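Local coordinates for ribonuclease P protein component 3 (Thermococcus kodakarensis KOD1, PDB 3WYZ) that is probably a protein subunit of ribonuclease P, the RNA-containing complex that cleaves the 5'-ends of precursor tRNAs to give mature tRNA, at residues A[65-78]-A[87-101]. Numbering follows the deposited sequence.
Sequences VALLLVTRKPSLIR and ALLYVQGGDMRINRM
Ala66 CB sits over one face of the Tyr90 ring, 3.7 Å from its centroid and 29° off the ring normal, a CH-pi contact displaced toward CE2. Met101 CE lies over one face of the Arg78 guanidinium, offset toward its rim, with Arg78 NH2 3.2 Å from that methyl. Asp95 lies over a face of the Arg72 guanidinium; Arg72 NH1 and Asp95 OD2 are 3.8 Å apart, and the oxygen is well out of the guanidinium plane, so this long salt bridge rests on charge alone. Five backbone hydrogen bonds join strands 65-70 and 88-92 in parallel register, from Leu88 N to Val65 O (3.1 Å) through to Gln92 N to Leu69 O (3.0 Å). On the sheet face of Leu67, Leu69 and Val91, Leu69 CD1 meets Leu89 CD1 at 3.7 Å. Met101, with CG anti to its N (chi1 -172°), lays that carbon 3.7 Å from Pro74 CB, beside Ile77. Strand 65-70, helix 74-83 and strand 88-92 form a beta-alpha-beta unit of the TIM barrel-like fold, and helix 96-104, which follows it, packs beside helix 74-83, the short segments inclined by 20°, while strand 33-41 pairs with the other edge of strand 65-70 and Tyr90 OH bonds Met16 O.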
loop_
_atom_site.group_PDB
_atom_site.type_symbol
_atom_site.label_atom_id
_atom_site.label_comp_id
_atom_site.label_asym_id
_atom_site.label_seq_id
_atom_site.Cartn_x
_atom_site.Cartn_y
_atom_site.Cartn_z
ATOM N N VAL A 65 1.670 8.988 -9.250
ATOM C CA VAL A 65 2.729 8.950 -8.253
ATOM C C VAL A 65 2.149 8.823 -6.847
ATOM O O VAL A 65 1.189 9.517 -6.493
ATOM C CB VAL A 65 3.636 10.208 -8.339
ATOM C CG1 VAL A 65 4.688 10.201 -7.238
ATOM C CG2 VAL A 65 4.321 10.279 -9.698
ATOM N N ALA A 66 2.736 7.927 -6.056
ATOM C CA ALA A 66 2.415 7.814 -4.632
ATOM C C ALA A 66 3.626 8.197 -3.793
ATOM O O ALA A 66 4.768 8.064 -4.230
ATOM C CB ALA A 66 1.973 6.409 -4.300
ATOM N N LEU A 67 3.365 8.679 -2.587
ATOM C CA LEU A 67 4.415 9.058 -1.661
ATOM C C LEU A 67 4.351 8.162 -0.427
ATOM O O LEU A 67 3.370 8.203 0.324
ATOM C CB LEU A 67 4.238 10.522 -1.270
ATOM C CG LEU A 67 5.390 11.187 -0.523
ATOM C CD1 LEU A 67 6.625 11.295 -1.410
ATOM C CD2 LEU A 67 4.946 12.560 -0.039
ATOM N N LEU A 68 5.385 7.353 -0.222
ATOM C CA LEU A 68 5.432 6.440 0.919
ATOM C C LEU A 68 6.265 7.026 2.054
ATOM O O LEU A 68 7.488 7.136 1.944
ATOM C CB LEU A 68 5.993 5.078 0.500
ATOM C CG LEU A 68 6.204 4.062 1.631
ATOM C CD1 LEU A 68 4.876 3.619 2.222
ATOM C CD2 LEU A 68 7.000 2.869 1.131
ATOM N N LEU A 69 5.592 7.384 3.143
ATOM C CA LEU A 69 6.254 7.942 4.314
ATOM C C LEU A 69 6.676 6.833 5.266
ATOM O O LEU A 69 5.840 6.061 5.739
ATOM C CB LEU A 69 5.326 8.912 5.052
ATOM C CG LEU A 69 4.736 10.076 4.259
ATOM C CD1 LEU A 69 3.928 10.968 5.196
ATOM C CD2 LEU A 69 5.816 10.877 3.538
ATOM N N VAL A 70 7.977 6.756 5.535
ATOM C CA VAL A 70 8.499 5.883 6.582
ATOM C C VAL A 70 9.115 6.775 7.667
ATOM O O VAL A 70 10.023 7.563 7.402
ATOM C CB VAL A 70 9.497 4.839 6.027
ATOM C CG1 VAL A 70 8.942 4.185 4.767
ATOM C CG2 VAL A 70 10.853 5.450 5.724
ATOM N N THR A 71 8.581 6.676 8.880
ATOM C CA THR A 71 8.996 7.542 9.981
ATOM C C THR A 71 8.477 7.023 11.321
ATOM O O THR A 71 7.589 6.171 11.368
ATOM C CB THR A 71 8.510 8.997 9.772
ATOM O OG1 THR A 71 8.936 9.812 10.871
ATOM C CG2 THR A 71 6.992 9.070 9.664
ATOM N N ARG A 72 9.052 7.542 12.403
ATOM C CA ARG A 72 8.621 7.206 13.757
ATOM C C ARG A 72 8.131 8.455 14.486
ATOM O O ARG A 72 8.315 8.590 15.696
ATOM C CB ARG A 72 9.770 6.549 14.537
ATOM C CG ARG A 72 10.273 5.235 13.954
ATOM C CD ARG A 72 9.159 4.202 13.832
ATOM N NE ARG A 72 9.658 2.831 13.921
ATOM C CZ ARG A 72 9.938 2.195 15.057
ATOM N NH1 ARG A 72 9.783 2.795 16.236
ATOM N NH2 ARG A 72 10.384 0.945 15.014
ATOM N N LYS A 73 7.500 9.364 13.746
ATOM C CA LYS A 73 6.973 10.601 14.315
ATOM C C LYS A 73 5.586 10.883 13.748
ATOM O O LYS A 73 5.466 11.357 12.620
ATOM C CB LYS A 73 7.921 11.766 14.026
ATOM C CG LYS A 73 9.256 11.655 14.746
ATOM C CD LYS A 73 10.216 12.760 14.341
ATOM C CE LYS A 73 11.586 12.539 14.962
ATOM N NZ LYS A 73 12.520 13.664 14.684
ATOM N N PRO A 74 4.528 10.576 14.525
ATOM C CA PRO A 74 3.134 10.800 14.128
ATOM C C PRO A 74 2.827 12.201 13.587
ATOM O O PRO A 74 2.037 12.341 12.651
ATOM C CB PRO A 74 2.373 10.553 15.429
ATOM C CG PRO A 74 3.180 9.516 16.123
ATOM C CD PRO A 74 4.610 9.854 15.811
ATOM N N SER A 75 3.448 13.222 14.170
ATOM C CA SER A 75 3.212 14.615 13.770
ATOM C C SER A 75 3.532 14.899 12.296
ATOM O O SER A 75 2.959 15.811 11.700
ATOM C CB SER A 75 4.019 15.567 14.667
ATOM O OG SER A 75 5.388 15.196 14.716
ATOM N N LEU A 76 4.442 14.122 11.716
ATOM C CA LEU A 76 4.822 14.284 10.308
ATOM C C LEU A 76 3.723 13.828 9.341
ATOM O O LEU A 76 3.579 14.396 8.259
ATOM C CB LEU A 76 6.121 13.529 10.006
ATOM C CG LEU A 76 7.435 14.191 10.443
ATOM C CD1 LEU A 76 7.416 14.690 11.882
ATOM C CD2 LEU A 76 8.576 13.212 10.250
ATOM N N ILE A 77 2.955 12.812 9.737
ATOM C CA ILE A 77 1.854 12.301 8.920
ATOM C C ILE A 77 0.789 13.381 8.756
ATOM O O ILE A 77 0.278 13.586 7.653
ATOM C CB ILE A 77 1.218 11.011 9.513
ATOM C CG1 ILE A 77 2.082 9.776 9.222
ATOM C CG2 ILE A 77 -0.168 10.757 8.924
ATOM C CD1 ILE A 77 3.429 9.750 9.907
ATOM N N ARG A 78 0.459 14.064 9.853
ATOM C CA ARG A 78 -0.515 15.161 9.821
ATOM C C ARG A 78 0.013 16.341 9.013
ATOM O O ARG A 78 -0.723 16.955 8.242
ATOM C CB ARG A 78 -0.856 15.634 11.238
ATOM C CG ARG A 78 -2.165 16.405 11.328
ATOM C CD ARG A 78 -2.337 17.106 12.667
ATOM N NE ARG A 78 -2.270 16.188 13.808
ATOM C CZ ARG A 78 -1.199 15.978 14.579
ATOM N NH1 ARG A 78 -0.048 16.617 14.364
ATOM N NH2 ARG A 78 -1.279 15.114 15.587
ATOM N N ALA A 87 -0.172 13.797 -5.114
ATOM C CA ALA A 87 0.306 12.425 -4.990
ATOM C C ALA A 87 -0.544 11.676 -3.980
ATOM O O ALA A 87 -1.120 12.282 -3.071
ATOM C CB ALA A 87 1.768 12.408 -4.557
ATOM N N LEU A 88 -0.621 10.357 -4.141
ATOM C CA LEU A 88 -1.226 9.511 -3.126
ATOM C C LEU A 88 -0.291 9.486 -1.936
ATOM O O LEU A 88 0.926 9.405 -2.096
ATOM C CB LEU A 88 -1.430 8.082 -3.625
ATOM C CG LEU A 88 -2.331 7.902 -4.837
ATOM C CD1 LEU A 88 -2.382 6.442 -5.238
ATOM C CD2 LEU A 88 -3.733 8.448 -4.608
ATOM N N LEU A 89 -0.861 9.553 -0.738
ATOM C CA LEU A 89 -0.074 9.489 0.477
ATOM C C LEU A 89 -0.187 8.094 1.078
ATOM O O LEU A 89 -1.234 7.720 1.603
ATOM C CB LEU A 89 -0.538 10.560 1.470
ATOM C CG LEU A 89 0.355 10.801 2.695
ATOM C CD1 LEU A 89 1.750 11.226 2.276
ATOM C CD2 LEU A 89 -0.263 11.852 3.613
ATOM N N TYR A 90 0.888 7.321 0.967
ATOM C CA TYR A 90 0.998 6.041 1.655
ATOM C C TYR A 90 1.807 6.213 2.933
ATOM O O TYR A 90 2.617 7.130 3.044
ATOM C CB TYR A 90 1.696 4.994 0.787
ATOM C CG TYR A 90 1.011 4.621 -0.508
ATOM C CD1 TYR A 90 -0.357 4.825 -0.704
ATOM C CD2 TYR A 90 1.732 4.010 -1.522
ATOM C CE1 TYR A 90 -0.970 4.463 -1.890
ATOM C CE2 TYR A 90 1.128 3.639 -2.701
ATOM C CZ TYR A 90 -0.220 3.870 -2.885
ATOM O OH TYR A 90 -0.806 3.496 -4.070
ATOM N N VAL A 91 1.579 5.318 3.891
ATOM C CA VAL A 91 2.377 5.255 5.109
ATOM C C VAL A 91 2.810 3.813 5.338
ATOM O O VAL A 91 2.002 2.895 5.254
ATOM C CB VAL A 91 1.600 5.771 6.336
ATOM C CG1 VAL A 91 2.416 5.591 7.616
ATOM C CG2 VAL A 91 1.227 7.230 6.153
ATOM N N GLN A 92 4.097 3.633 5.618
ATOM C CA GLN A 92 4.656 2.335 5.954
ATOM C C GLN A 92 4.187 1.926 7.348
ATOM O O GLN A 92 4.409 2.654 8.318
ATOM C CB GLN A 92 6.184 2.410 5.925
ATOM C CG GLN A 92 6.922 1.115 6.243
ATOM C CD GLN A 92 7.196 0.284 5.007
ATOM O OE1 GLN A 92 6.291 -0.343 4.461
ATOM N NE2 GLN A 92 8.449 0.275 4.558
ATOM N N GLY A 93 3.539 0.763 7.432
ATOM C CA GLY A 93 3.098 0.209 8.701
ATOM C C GLY A 93 4.233 -0.454 9.459
ATOM O O GLY A 93 5.320 -0.627 8.922
ATOM N N GLY A 94 3.976 -0.826 10.710
ATOM C CA GLY A 94 4.969 -1.503 11.538
ATOM C C GLY A 94 5.047 -0.988 12.963
ATOM O O GLY A 94 5.276 -1.764 13.897
ATOM N N ASP A 95 4.892 0.324 13.125
ATOM C CA ASP A 95 4.832 0.941 14.443
ATOM C C ASP A 95 3.366 1.211 14.758
ATOM O O ASP A 95 2.618 1.688 13.901
ATOM C CB ASP A 95 5.654 2.235 14.458
ATOM C CG ASP A 95 5.722 2.892 15.839
ATOM O OD1 ASP A 95 5.333 2.271 16.853
ATOM O OD2 ASP A 95 6.183 4.047 15.910
ATOM N N MET A 96 2.956 0.899 15.984
ATOM C CA MET A 96 1.554 1.010 16.367
ATOM C C MET A 96 1.056 2.451 16.449
ATOM O O MET A 96 -0.101 2.725 16.112
ATOM C CB MET A 96 1.296 0.280 17.685
ATOM C CG MET A 96 1.037 -1.206 17.510
ATOM S SD MET A 96 -0.414 -1.560 16.493
ATOM C CE MET A 96 -1.000 -3.054 17.291
ATOM N N ARG A 97 1.919 3.362 16.902
ATOM C CA ARG A 97 1.611 4.796 16.886
ATOM C C ARG A 97 1.438 5.306 15.454
ATOM O O ARG A 97 0.582 6.155 15.183
ATOM C CB ARG A 97 2.718 5.603 17.572
ATOM C CG ARG A 97 2.786 5.417 19.075
ATOM C CD ARG A 97 3.749 6.406 19.721
ATOM N NE ARG A 97 3.725 6.303 21.179
ATOM C CZ ARG A 97 4.438 7.062 22.011
ATOM N NH1 ARG A 97 5.256 8.005 21.547
ATOM N NH2 ARG A 97 4.330 6.875 23.324
ATOM N N ILE A 98 2.263 4.784 14.548
ATOM C CA ILE A 98 2.219 5.160 13.137
ATOM C C ILE A 98 0.988 4.577 12.466
ATOM O O ILE A 98 0.277 5.288 11.758
ATOM C CB ILE A 98 3.492 4.711 12.390
ATOM C CG1 ILE A 98 4.721 5.437 12.961
ATOM C CG2 ILE A 98 3.370 4.951 10.888
ATOM C CD1 ILE A 98 4.687 6.949 12.853
ATOM N N ASN A 99 0.743 3.290 12.700
ATOM C CA ASN A 99 -0.453 2.631 12.189
ATOM C C ASN A 99 -1.722 3.393 12.564
ATOM O O ASN A 99 -2.591 3.592 11.724
ATOM C CB ASN A 99 -0.552 1.189 12.707
ATOM C CG ASN A 99 0.458 0.259 12.065
ATOM O OD1 ASN A 99 1.298 0.684 11.289
ATOM N ND2 ASN A 99 0.385 -1.019 12.405
ATOM N N ARG A 100 -1.816 3.819 13.820
ATOM C CA ARG A 100 -2.976 4.566 14.309
ATOM C C ARG A 100 -3.066 5.961 13.693
ATOM O O ARG A 100 -4.138 6.374 13.244
ATOM C CB ARG A 100 -2.931 4.675 15.837
ATOM C CG ARG A 100 -4.215 5.196 16.476
ATOM C CD ARG A 100 -3.955 5.815 17.846
ATOM N NE ARG A 100 -3.147 7.034 17.747
ATOM C CZ ARG A 100 -2.747 7.777 18.780
ATOM N NH1 ARG A 100 -3.074 7.448 20.029
ATOM N NH2 ARG A 100 -2.015 8.866 18.561
ATOM N N MET A 101 -1.945 6.679 13.669
ATOM C CA MET A 101 -1.919 8.054 13.160
ATOM C C MET A 101 -2.154 8.127 11.652
ATOM O O MET A 101 -2.724 9.099 11.158
ATOM C CB MET A 101 -0.587 8.729 13.497
ATOM C CG MET A 101 -0.546 10.222 13.176
ATOM S SD MET A 101 -1.805 11.174 14.058
ATOM C CE MET A 101 -1.546 12.802 13.364
#